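Local coordinates for protein amidohydrolase (PDB 2I5G) that probably acts as a metal-dependent dipeptidase, a member of the membrane dipeptidase (M19) family with a TIM-barrel fold, at residues D9-D14 with A75-A80; E166-I169 with P175-Y178; D226-A231 with I244-D249; N292-L297 with R305-V310. The protein carries 2 engineered substitutions. All coordinates share one frame; numbering follows the deposited sequence.

Interaction 1. Residues D9-D14 with A75-A80; sequences DSIVID and ADIRKA
I11 and I77 meet where the chain 9-14, extended from S10 onward, runs past the helical turn 75-80, and the closest pair of CA atoms is I11 and R78, 8.3 Å apart. That spacing keeps the two backbones well separated, so side chains must bridge the gap. Residues 75-80 belong to helix 74-82, as the bonds K79 N to A75 O (3.0 Å) and A80 N to D76 O (2.9 Å) attest, while I13 and D14 are already in the strand that continues to residue 17. I11 and I13, two places apart in the extended chain, both send CB toward the helix. I77 answers them from the helix. I77 CG2 lies 4.1 Å from I11 CG2 and, slightly further off, 4.2 Å from I13 CD1. I77 CD1 is 3.9 Å from I13 CD1, which thus meets both methyls. The chi1 of I77 (-60°) sets CG2 anti to the backbone N, while chi2 of -171° extends CD1 toward I13. The side chains of I13 and I77 meet at roughly a right angle. From elsewhere, V316 of helix 304-323 touches both I11 and I13, and W315 touches I13. Backbone bonds from V12 and D14 to A36 tie the segment to the next strand of the parallel barrel sheet. Since every touching atom across the contact is a methyl carbon, the association of strand and helix here rests on van der Waals packing and exclusion of water, with little directional preference.

Interaction 2. Residues E166-I169 with P175-Y178; sequences EEVI and PVCY
Between V168 and I169 on one side and V176 and Y178 on the other all is carbon packing apart from one hydroxyl, but E167 OE1, on the same helical turn, is gripped by two groups: it forms a salt bridge with R133 NH1 of the second subunit and a weak hydrogen bond with L137 N. E167 thus faces the second subunit, while V168 and I169 touch V176. The nearest CA atoms are those of I169 and V176, 6.4 Å apart. V176 spreads its two methyls between two partners: V176 CG2 lies 3.8 Å from I169 CG1, and V176 CG1 lies 4.2 Å from V168 CG1. With chi1 of V176 at -63°, CG2 stands between the backbone N and the carbonyl carbon. The side chains of I169 and V176 cross at about a right angle. This is the packing of a beta/alpha barrel, in which helix 162-171 leads by a short loop into strand 177-181; C177 makes backbone bonds to C155 and L157, and Y178 to F207 and G209, so the strand is flanked on both sides. In I169, CD1 is anti to CA (chi2 174°), which carries I169 CD1 to within 4.3 Å of Y178 OH, a van der Waals approach to the hydroxyl oxygen. F200 and I201 of helix 195-203 also touch I169, and I201 touches Y178 too.

Interaction 3. Residues D226-A231 with I244-D249; sequences DDYAEA and IGIGTD
Y228 reaches from helix 225-239 to I246 and T248 with a side chain that can be followed atom by atom. CB leaves CA toward segment 244-249, and with CG anti to the backbone N (chi1 -177°) the ring is carried away from the helix toward the strand. Along the ring, CE2 packs against L293 of helix 291-299. At the far end Y228 CZ lies 4.1 Å from I246 CD1, the ring and the isoleucine meeting at an oblique angle. The hydroxyl then sits among carbons: Y228 OH is 3.6 Å from I246 CD1 and 3.7 Å from I246 CG2. One residue beyond G247, T248 offers its CA at 4.0 Å and its CG2 at 4.2 Å from Y228 OH. The polar need of this buried oxygen is met beyond the two segments, by a hydrogen bond with V210 O. T248 OG1 is hydrogen-bonded with D14 OD1. Helix 225-239 is the connection between the parallel neighbours 207-210 and 244-246, a beta-alpha-beta unit of the barrel. Y228 therefore ties this helix to both strands, while L293, which touches Y228 and I246 alike, lies against the pair from helix 291-299.

Interaction 4. Residues N292-L297 with R305-V310; sequences NLTETL and RVVRKV
Helices 291-299 and 304-323 come together where T294 meets V307, whose CA atoms are 6.9 Å apart, the closest pair of CA atoms across the two segments. These are two consecutive helices joined by a short loop, near the end of the chain of this TIM-barrel protein, with seven residues between the segments. The interface has two apolar points, one helical turn apart in each helix. In the first, T294 CG2 lies 4.1 Å from V307 CG1, the two side chains meeting at about a right angle. The threonine is split in its use: chi1 of -68° puts CG2 anti to the backbone N, where it faces the valine, and OG1 beside that N, from where it hydrogen-bonds with H7 ND1. In the second, L297 CD1 lies 4.3 Å from V310 CG1. Both leucine and valine send CB toward the opposing segment, as does V307. M302, from the connecting loop, touches L297 and V307, and L6 of helix 5-8 touches T294 and V307, so further apolar side chains border the seam. Basic groups lie elsewhere: R305 NH1 and K309 NZ both make salt bridges with E241 OE1. Within the first helix, the backbone carbonyl N292 O takes two bonds from one residue, T296 N at 3.0 Å and T296 OG1 at 2.7 Å, the hydroxyl coming in with a C=O...O angle of 161°.

In the fold
All four contacts are buried and joined chiefly by apolar side chains, though they lie 12 to 18 Å (contact centre to chain centre) from the middle of the chain, interaction 3 deepest and interaction 4 furthest out. Interactions 1, 2 and 3 set a helix against a strand or its approach; interaction 4 alone sets helix on helix. Interactions 3 and 4 are neighbours, centres about 10 Å apart, with L293 and V310 reaching the strand 244-246 region. Interaction 1 touches interaction 3 through D14, and interaction 4 where the backbone O of D9 meets R308. Interactions 2 and 3 reach the same run of parallel strands, 177-181 and 244-246 lying on either side of 207-210. Only interaction 2 borders the second subunit.

Interaction 1. Residues D9-D14 with A75-A80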
loop_
_atom_site.group_PDB
_atom_site.type_symbol
_atom_site.label_atom_id
_atom_site.label_comp_id
_atom_site.label_asym_id
_atom_site.label_seq_id
_atom_site.Cartn_x
_atom_site.Cartn_y
_atom_site.Cartn_z
ATOM N N ASP A 9 -3.674 -18.746 -40.791
ATOM C CA ASP A 9 -3.639 -17.463 -41.480
ATOM C C ASP A 9 -4.205 -16.375 -40.572
ATOM O O ASP A 9 -4.829 -15.423 -41.046
ATOM C CB ASP A 9 -4.471 -17.540 -42.766
ATOM C CG ASP A 9 -4.309 -16.308 -43.651
ATOM O OD1 ASP A 9 -3.220 -16.131 -44.239
ATOM O OD2 ASP A 9 -5.271 -15.512 -43.759
ATOM N N SER A 10 -3.986 -16.499 -39.268
ATOM C CA SER A 10 -4.524 -15.502 -38.353
ATOM C C SER A 10 -3.594 -15.081 -37.226
ATOM O O SER A 10 -2.657 -15.798 -36.861
ATOM C CB SER A 10 -5.844 -16.005 -37.763
ATOM O OG SER A 10 -6.531 -14.959 -37.103
ATOM N N ILE A 11 -3.862 -13.894 -36.688
ATOM C CA ILE A 11 -3.096 -13.342 -35.583
ATOM C C ILE A 11 -3.754 -13.838 -34.310
ATOM O O ILE A 11 -4.859 -13.418 -33.978
ATOM C CB ILE A 11 -3.154 -11.807 -35.564
ATOM C CG1 ILE A 11 -2.549 -11.245 -36.847
ATOM C CG2 ILE A 11 -2.420 -11.274 -34.337
ATOM C CD1 ILE A 11 -1.105 -11.628 -37.042
ATOM N N VAL A 12 -3.098 -14.752 -33.606
ATOM C CA VAL A 12 -3.674 -15.252 -32.369
ATOM C C VAL A 12 -2.893 -14.654 -31.211
ATOM O O VAL A 12 -1.660 -14.663 -31.199
ATOM C CB VAL A 12 -3.675 -16.817 -32.314
ATOM C CG1 VAL A 12 -3.063 -17.392 -33.585
ATOM C CG2 VAL A 12 -2.951 -17.315 -31.073
ATOM N N ILE A 13 -3.627 -14.113 -30.249
ATOM C CA ILE A 13 -3.027 -13.480 -29.089
ATOM C C ILE A 13 -3.719 -13.938 -27.825
ATOM O O ILE A 13 -4.922 -14.195 -27.834
ATOM C CB ILE A 13 -3.132 -11.946 -29.201
ATOM C CG1 ILE A 13 -2.228 -11.463 -30.341
ATOM C CG2 ILE A 13 -2.769 -11.292 -27.873
ATOM C CD1 ILE A 13 -2.238 -9.970 -30.560
ATOM N N ASP A 14 -2.957 -14.050 -26.741
ATOM C CA ASP A 14 -3.515 -14.477 -25.466
ATOM C C ASP A 14 -3.290 -13.403 -24.425
ATOM O O ASP A 14 -2.157 -13.030 -24.142
ATOM C CB ASP A 14 -2.877 -15.789 -25.010
ATOM C CG ASP A 14 -3.539 -16.356 -23.767
ATOM O OD1 ASP A 14 -3.269 -17.534 -23.443
ATOM O OD2 ASP A 14 -4.323 -15.626 -23.115
ATOM N N ALA A 75 3.881 -3.551 -33.991
ATOM C CA ALA A 75 4.697 -3.864 -35.150
ATOM C C ALA A 75 5.501 -5.126 -34.836
ATOM O O ALA A 75 5.865 -5.877 -35.738
ATOM C CB ALA A 75 5.628 -2.712 -35.457
ATOM N N ASP A 76 5.785 -5.356 -33.556
ATOM C CA ASP A 76 6.527 -6.553 -33.167
ATOM C C ASP A 76 5.614 -7.772 -33.353
ATOM O O ASP A 76 6.081 -8.895 -33.577
ATOM C CB ASP A 76 6.987 -6.462 -31.707
ATOM C CG ASP A 76 8.020 -5.363 -31.482
ATOM O OD1 ASP A 76 9.045 -5.339 -32.205
ATOM O OD2 ASP A 76 7.812 -4.527 -30.576
ATOM N N ILE A 77 4.310 -7.536 -33.267
ATOM C CA ILE A 77 3.338 -8.600 -33.430
ATOM C C ILE A 77 3.279 -9.047 -34.882
ATOM O O ILE A 77 3.211 -10.234 -35.171
ATOM C CB ILE A 77 1.960 -8.139 -32.969
ATOM C CG1 ILE A 77 2.044 -7.750 -31.495
ATOM C CG2 ILE A 77 0.944 -9.240 -33.177
ATOM C CD1 ILE A 77 0.719 -7.478 -30.847
ATOM N N ARG A 78 3.317 -8.084 -35.794
ATOM C CA ARG A 78 3.290 -8.369 -37.222
ATOM C C ARG A 78 4.590 -9.067 -37.593
ATOM O O ARG A 78 4.605 -9.974 -38.425
ATOM C CB ARG A 78 3.130 -7.066 -38.018
ATOM C CG ARG A 78 3.610 -7.134 -39.466
ATOM C CD ARG A 78 3.088 -5.959 -40.297
ATOM N NE ARG A 78 3.276 -4.655 -39.653
ATOM C CZ ARG A 78 4.439 -4.017 -39.533
ATOM N NH1 ARG A 78 5.555 -4.551 -40.015
ATOM N NH2 ARG A 78 4.482 -2.832 -38.934
ATOM N N LYS A 79 5.678 -8.650 -36.957
ATOM C CA LYS A 79 6.980 -9.244 -37.220
ATOM C C LYS A 79 7.003 -10.705 -36.775
ATOM O O LYS A 79 7.441 -11.586 -37.518
ATOM C CB LYS A 79 8.072 -8.465 -36.490
ATOM C CG LYS A 79 9.457 -9.045 -36.695
ATOM C CD LYS A 79 10.520 -8.347 -35.857
ATOM C CE LYS A 79 10.713 -6.896 -36.277
ATOM N NZ LYS A 79 11.738 -6.210 -35.434
ATOM N N ALA A 80 6.524 -10.960 -35.564
ATOM C CA ALA A 80 6.498 -12.309 -35.027
ATOM C C ALA A 80 5.713 -13.263 -35.928
ATOM O O ALA A 80 6.127 -14.400 -36.163
ATOM C CB ALA A 80 5.897 -12.296 -33.635
#

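Interaction 2. Residues E166-I169 with P175-Y178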
loop_
_atom_site.group_PDB
_atom_site.type_symbol
_atom_site.label_atom_id
_atom_site.label_comp_id
_atom_site.label_asym_id
_atom_site.label_seq_id
_atom_site.Cartn_x
_atom_site.Cartn_y
_atom_site.Cartn_z
ATOM N N GLU A 166 -14.073 0.769 -11.204
ATOM C CA GLU A 166 -14.876 1.793 -11.857
ATOM C C GLU A 166 -14.176 3.142 -11.932
ATOM O O GLU A 166 -14.268 3.836 -12.942
ATOM C CB GLU A 166 -16.220 1.967 -11.156
ATOM C CG GLU A 166 -17.116 2.962 -11.882
ATOM C CD GLU A 166 -18.447 3.181 -11.195
ATOM O OE1 GLU A 166 -19.162 2.179 -10.952
ATOM O OE2 GLU A 166 -18.779 4.354 -10.906
ATOM N N GLU A 167 -13.481 3.520 -10.864
ATOM C CA GLU A 167 -12.773 4.796 -10.841
ATOM C C GLU A 167 -11.684 4.811 -11.903
ATOM O O GLU A 167 -11.480 5.815 -12.583
ATOM C CB GLU A 167 -12.177 5.045 -9.453
ATOM C CG GLU A 167 -13.228 5.363 -8.400
ATOM C CD GLU A 167 -12.684 5.358 -6.984
ATOM O OE1 GLU A 167 -11.712 6.085 -6.706
ATOM O OE2 GLU A 167 -13.234 4.627 -6.136
ATOM N N VAL A 168 -10.999 3.685 -12.058
ATOM C CA VAL A 168 -9.939 3.576 -13.053
ATOM C C VAL A 168 -10.494 3.727 -14.475
ATOM O O VAL A 168 -9.884 4.377 -15.323
ATOM C CB VAL A 168 -9.191 2.216 -12.922
ATOM C CG1 VAL A 168 -8.196 2.035 -14.069
ATOM C CG2 VAL A 168 -8.464 2.160 -11.587
ATOM N N ILE A 169 -11.651 3.132 -14.741
ATOM C CA ILE A 169 -12.239 3.236 -16.073
ATOM C C ILE A 169 -12.599 4.689 -16.384
ATOM O O ILE A 169 -12.445 5.156 -17.517
ATOM C CB ILE A 169 -13.521 2.377 -16.200
ATOM C CG1 ILE A 169 -13.187 0.902 -15.954
ATOM C CG2 ILE A 169 -14.143 2.575 -17.586
ATOM C CD1 ILE A 169 -14.392 -0.007 -15.919
ATOM N N PRO A 175 -8.214 3.273 -23.303
ATOM C CA PRO A 175 -8.952 2.060 -22.957
ATOM C C PRO A 175 -8.241 1.218 -21.902
ATOM O O PRO A 175 -7.016 1.107 -21.908
ATOM C CB PRO A 175 -9.053 1.332 -24.294
ATOM C CG PRO A 175 -9.094 2.452 -25.280
ATOM C CD PRO A 175 -8.028 3.377 -24.761
ATOM N N VAL A 176 -9.010 0.647 -20.982
ATOM C CA VAL A 176 -8.449 -0.230 -19.960
ATOM C C VAL A 176 -9.005 -1.621 -20.260
ATOM O O VAL A 176 -9.801 -1.786 -21.190
ATOM C CB VAL A 176 -8.848 0.204 -18.541
ATOM C CG1 VAL A 176 -8.281 1.594 -18.252
ATOM C CG2 VAL A 176 -10.352 0.190 -18.397
ATOM N N CYS A 177 -8.613 -2.625 -19.489
ATOM C CA CYS A 177 -9.098 -3.961 -19.792
ATOM C C CYS A 177 -9.183 -4.906 -18.612
ATOM O O CYS A 177 -8.650 -4.636 -17.533
ATOM C CB CYS A 177 -8.180 -4.605 -20.828
ATOM S SG CYS A 177 -6.500 -4.935 -20.168
ATOM N N TYR A 178 -9.883 -6.012 -18.848
ATOM C CA TYR A 178 -10.012 -7.103 -17.895
ATOM C C TYR A 178 -9.368 -8.215 -18.717
ATOM O O TYR A 178 -10.065 -9.048 -19.296
ATOM C CB TYR A 178 -11.471 -7.473 -17.619
ATOM C CG TYR A 178 -12.242 -6.518 -16.734
ATOM C CD1 TYR A 178 -11.676 -5.996 -15.571
ATOM C CD2 TYR A 178 -13.558 -6.167 -17.042
ATOM C CE1 TYR A 178 -12.401 -5.145 -14.736
ATOM C CE2 TYR A 178 -14.291 -5.322 -16.216
ATOM C CZ TYR A 178 -13.708 -4.815 -15.065
ATOM O OH TYR A 178 -14.436 -3.981 -14.247
#

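Interaction 3. Residues D226-A231 with I244-D249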
loop_
_atom_site.group_PDB
_atom_site.type_symbol
_atom_site.label_atom_id
_atom_site.label_comp_id
_atom_site.label_asym_id
_atom_site.label_seq_id
_atom_site.Cartn_x
_atom_site.Cartn_y
_atom_site.Cartn_z
ATOM N N ASP A 226 -16.223 -26.293 -25.165
ATOM C CA ASP A 226 -17.503 -25.663 -25.514
ATOM C C ASP A 226 -18.050 -24.749 -24.426
ATOM O O ASP A 226 -18.664 -23.728 -24.722
ATOM C CB ASP A 226 -18.551 -26.730 -25.824
ATOM C CG ASP A 226 -18.345 -27.373 -27.175
ATOM O OD1 ASP A 226 -18.623 -26.706 -28.192
ATOM O OD2 ASP A 226 -17.899 -28.540 -27.218
ATOM N N ASP A 227 -17.845 -25.123 -23.169
ATOM C CA ASP A 227 -18.320 -24.312 -22.055
ATOM C C ASP A 227 -17.579 -22.984 -22.048
ATOM O O ASP A 227 -18.067 -21.986 -21.523
ATOM C CB ASP A 227 -18.093 -25.045 -20.732
ATOM C CG ASP A 227 -19.003 -26.247 -20.573
ATOM O OD1 ASP A 227 -20.236 -26.055 -20.497
ATOM O OD2 ASP A 227 -18.488 -27.383 -20.527
ATOM N N TYR A 228 -16.393 -22.984 -22.641
ATOM C CA TYR A 228 -15.570 -21.787 -22.726
ATOM C C TYR A 228 -16.155 -20.885 -23.816
ATOM O O TYR A 228 -16.354 -19.690 -23.604
ATOM C CB TYR A 228 -14.129 -22.192 -23.045
ATOM C CG TYR A 228 -13.122 -21.068 -23.103
ATOM C CD1 TYR A 228 -13.224 -19.959 -22.260
ATOM C CD2 TYR A 228 -12.016 -21.151 -23.953
ATOM C CE1 TYR A 228 -12.246 -18.964 -22.256
ATOM C CE2 TYR A 228 -11.033 -20.167 -23.955
ATOM C CZ TYR A 228 -11.150 -19.077 -23.101
ATOM O OH TYR A 228 -10.153 -18.127 -23.071
ATOM N N ALA A 229 -16.441 -21.465 -24.976
ATOM C CA ALA A 229 -17.032 -20.698 -26.066
ATOM C C ALA A 229 -18.345 -20.102 -25.567
ATOM O O ALA A 229 -18.693 -18.975 -25.904
ATOM C CB ALA A 229 -17.295 -21.599 -27.260
ATOM N N GLU A 230 -19.071 -20.867 -24.757
ATOM C CA GLU A 230 -20.340 -20.409 -24.204
ATOM C C GLU A 230 -20.141 -19.107 -23.437
ATOM O O GLU A 230 -20.889 -18.142 -23.613
ATOM C CB GLU A 230 -20.917 -21.471 -23.267
ATOM C CG GLU A 230 -22.127 -21.014 -22.464
ATOM C CD GLU A 230 -22.671 -22.098 -21.542
ATOM O OE1 GLU A 230 -23.575 -21.795 -20.729
ATOM O OE2 GLU A 230 -22.202 -23.255 -21.628
ATOM N N ALA A 231 -19.125 -19.084 -22.582
ATOM C CA ALA A 231 -18.844 -17.896 -21.793
ATOM C C ALA A 231 -18.370 -16.762 -22.698
ATOM O O ALA A 231 -18.703 -15.602 -22.472
ATOM C CB ALA A 231 -17.794 -18.208 -20.724
ATOM N N ILE A 244 -13.917 -7.676 -27.333
ATOM C CA ILE A 244 -13.734 -8.988 -26.725
ATOM C C ILE A 244 -12.509 -9.724 -27.271
ATOM O O ILE A 244 -12.178 -9.610 -28.445
ATOM C CB ILE A 244 -14.989 -9.861 -26.936
ATOM C CG1 ILE A 244 -14.881 -11.142 -26.123
ATOM C CG2 ILE A 244 -15.149 -10.200 -28.414
ATOM C CD1 ILE A 244 -16.064 -12.057 -26.293
ATOM N N GLY A 245 -11.845 -10.480 -26.405
ATOM C CA GLY A 245 -10.665 -11.222 -26.809
ATOM C C GLY A 245 -10.390 -12.395 -25.884
ATOM O O GLY A 245 -11.190 -12.700 -24.995
ATOM N N ILE A 246 -9.248 -13.047 -26.087
ATOM C CA ILE A 246 -8.869 -14.194 -25.273
ATOM C C ILE A 246 -7.827 -13.880 -24.205
ATOM O O ILE A 246 -6.900 -13.106 -24.438
ATOM C CB ILE A 246 -8.334 -15.334 -26.167
ATOM C CG1 ILE A 246 -9.475 -15.891 -27.010
ATOM C CG2 ILE A 246 -7.719 -16.444 -25.319
ATOM C CD1 ILE A 246 -10.658 -16.387 -26.190
ATOM N N GLY A 247 -8.008 -14.493 -23.035
ATOM C CA GLY A 247 -7.095 -14.350 -21.907
ATOM C C GLY A 247 -7.150 -15.661 -21.123
ATOM O O GLY A 247 -7.636 -15.708 -19.990
ATOM N N THR A 248 -6.655 -16.733 -21.739
ATOM C CA THR A 248 -6.683 -18.074 -21.150
ATOM C C THR A 248 -6.290 -18.191 -19.688
ATOM O O THR A 248 -6.971 -18.858 -18.908
ATOM C CB THR A 248 -5.791 -19.055 -21.932
ATOM O OG1 THR A 248 -4.414 -18.794 -21.634
ATOM C CG2 THR A 248 -6.021 -18.905 -23.420
ATOM N N ASP A 249 -5.183 -17.563 -19.319
ATOM C CA ASP A 249 -4.715 -17.632 -17.947
ATOM C C ASP A 249 -4.043 -18.993 -17.767
ATOM O O ASP A 249 -4.211 -19.651 -16.745
ATOM C CB ASP A 249 -5.900 -17.468 -16.989
ATOM C CG ASP A 249 -5.472 -17.190 -15.560
ATOM O OD1 ASP A 249 -4.346 -16.690 -15.360
ATOM O OD2 ASP A 249 -6.274 -17.453 -14.632
#

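Interaction 4. Residues N292-L297 with R305-V310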
loop_
_atom_site.group_PDB
_atom_site.type_symbol
_atom_site.label_atom_id
_atom_site.label_comp_id
_atom_site.label_asym_id
_atom_site.label_seq_id
_atom_site.Cartn_x
_atom_site.Cartn_y
_atom_site.Cartn_z
ATOM N N ASN A 292 -7.920 -25.378 -31.237
ATOM C CA ASN A 292 -9.224 -26.011 -31.054
ATOM C C ASN A 292 -10.280 -24.970 -30.712
ATOM O O ASN A 292 -11.483 -25.230 -30.805
ATOM C CB ASN A 292 -9.173 -27.037 -29.928
ATOM C CG ASN A 292 -8.196 -28.144 -30.199
ATOM O OD1 ASN A 292 -7.983 -29.013 -29.358
ATOM N ND2 ASN A 292 -7.591 -28.124 -31.375
ATOM N N LEU A 293 -9.821 -23.791 -30.307
ATOM C CA LEU A 293 -10.714 -22.706 -29.940
ATOM C C LEU A 293 -11.213 -21.988 -31.190
ATOM O O LEU A 293 -12.327 -21.462 -31.223
ATOM C CB LEU A 293 -9.982 -21.741 -29.005
ATOM C CG LEU A 293 -10.803 -20.646 -28.326
ATOM C CD1 LEU A 293 -12.104 -21.213 -27.776
ATOM C CD2 LEU A 293 -9.970 -20.033 -27.216
ATOM N N THR A 294 -10.382 -21.967 -32.224
ATOM C CA THR A 294 -10.758 -21.338 -33.482
ATOM C C THR A 294 -11.774 -22.254 -34.147
ATOM O O THR A 294 -12.823 -21.810 -34.609
ATOM C CB THR A 294 -9.533 -21.164 -34.404
ATOM O OG1 THR A 294 -8.647 -20.192 -33.832
ATOM C CG2 THR A 294 -9.956 -20.698 -35.791
ATOM N N GLU A 295 -11.453 -23.541 -34.181
ATOM C CA GLU A 295 -12.332 -24.534 -34.776
ATOM C C GLU A 295 -13.676 -24.581 -34.052
ATOM O O GLU A 295 -14.727 -24.640 -34.689
ATOM C CB GLU A 295 -11.661 -25.911 -34.734
ATOM C CG GLU A 295 -12.590 -27.077 -35.054
ATOM C CD GLU A 295 -11.862 -28.414 -35.119
ATOM O OE1 GLU A 295 -10.954 -28.645 -34.289
ATOM O OE2 GLU A 295 -12.210 -29.242 -35.993
ATOM N N THR A 296 -13.643 -24.548 -32.722
ATOM C CA THR A 296 -14.871 -24.595 -31.935
ATOM C C THR A 296 -15.761 -23.389 -32.200
ATOM O O THR A 296 -16.852 -23.528 -32.748
ATOM C CB THR A 296 -14.569 -24.701 -30.420
ATOM O OG1 THR A 296 -13.995 -25.985 -30.136
ATOM C CG2 THR A 296 -15.846 -24.543 -29.604
ATOM N N LEU A 297 -15.305 -22.206 -31.812
ATOM C CA LEU A 297 -16.084 -20.995 -32.044
ATOM C C LEU A 297 -16.622 -20.991 -33.474
ATOM O O LEU A 297 -17.764 -20.594 -33.738
ATOM C CB LEU A 297 -15.206 -19.761 -31.820
ATOM C CG LEU A 297 -14.903 -19.407 -30.363
ATOM C CD1 LEU A 297 -13.723 -18.456 -30.308
ATOM C CD2 LEU A 297 -16.123 -18.780 -29.724
ATOM N N ARG A 305 -14.973 -13.625 -39.902
ATOM C CA ARG A 305 -14.572 -12.268 -39.539
ATOM C C ARG A 305 -14.580 -12.006 -38.039
ATOM O O ARG A 305 -13.641 -11.416 -37.505
ATOM C CB ARG A 305 -15.475 -11.261 -40.250
ATOM C CG ARG A 305 -14.898 -9.859 -40.382
ATOM C CD ARG A 305 -15.841 -8.855 -39.754
ATOM N NE ARG A 305 -17.221 -9.318 -39.846
ATOM C CZ ARG A 305 -18.205 -8.881 -39.071
ATOM N NH1 ARG A 305 -17.956 -7.962 -38.150
ATOM N NH2 ARG A 305 -19.430 -9.379 -39.197
ATOM N N VAL A 306 -15.641 -12.432 -37.361
ATOM C CA VAL A 306 -15.728 -12.237 -35.922
ATOM C C VAL A 306 -14.650 -13.082 -35.255
ATOM O O VAL A 306 -13.987 -12.633 -34.328
ATOM C CB VAL A 306 -17.114 -12.649 -35.367
ATOM C CG1 VAL A 306 -17.146 -12.443 -33.849
ATOM C CG2 VAL A 306 -18.213 -11.831 -36.030
ATOM N N VAL A 307 -14.474 -14.311 -35.725
ATOM C CA VAL A 307 -13.456 -15.188 -35.159
ATOM C C VAL A 307 -12.076 -14.522 -35.194
ATOM O O VAL A 307 -11.368 -14.522 -34.190
ATOM C CB VAL A 307 -13.383 -16.535 -35.919
ATOM C CG1 VAL A 307 -12.263 -17.399 -35.347
ATOM C CG2 VAL A 307 -14.719 -17.262 -35.820
ATOM N N ARG A 308 -11.693 -13.957 -36.339
ATOM C CA ARG A 308 -10.394 -13.293 -36.446
ATOM C C ARG A 308 -10.298 -12.313 -35.280
ATOM O O ARG A 308 -9.256 -12.185 -34.633
ATOM C CB ARG A 308 -10.275 -12.486 -37.744
ATOM C CG ARG A 308 -10.961 -13.067 -38.967
ATOM C CD ARG A 308 -10.090 -14.034 -39.749
ATOM N NE ARG A 308 -8.787 -13.469 -40.080
ATOM C CZ ARG A 308 -7.976 -13.956 -41.014
ATOM N NH1 ARG A 308 -8.331 -15.015 -41.730
ATOM N NH2 ARG A 308 -6.790 -13.398 -41.215
ATOM N N LYS A 309 -11.405 -11.620 -35.028
ATOM C CA LYS A 309 -11.484 -10.630 -33.958
ATOM C C LYS A 309 -11.136 -11.235 -32.610
ATOM O O LYS A 309 -10.115 -10.906 -32.014
ATOM C CB LYS A 309 -12.896 -10.050 -33.856
ATOM C CG LYS A 309 -13.499 -9.568 -35.152
ATOM C CD LYS A 309 -12.722 -8.408 -35.716
ATOM C CE LYS A 309 -13.613 -7.583 -36.620
ATOM N NZ LYS A 309 -14.838 -7.134 -35.895
ATOM N N VAL A 310 -12.007 -12.121 -32.141
ATOM C CA VAL A 310 -11.840 -12.761 -30.850
ATOM C C VAL A 310 -10.504 -13.460 -30.670
ATOM O O VAL A 310 -9.978 -13.503 -29.562
ATOM C CB VAL A 310 -12.970 -13.772 -30.588
ATOM C CG1 VAL A 310 -12.823 -14.361 -29.198
ATOM C CG2 VAL A 310 -14.321 -13.086 -30.728
#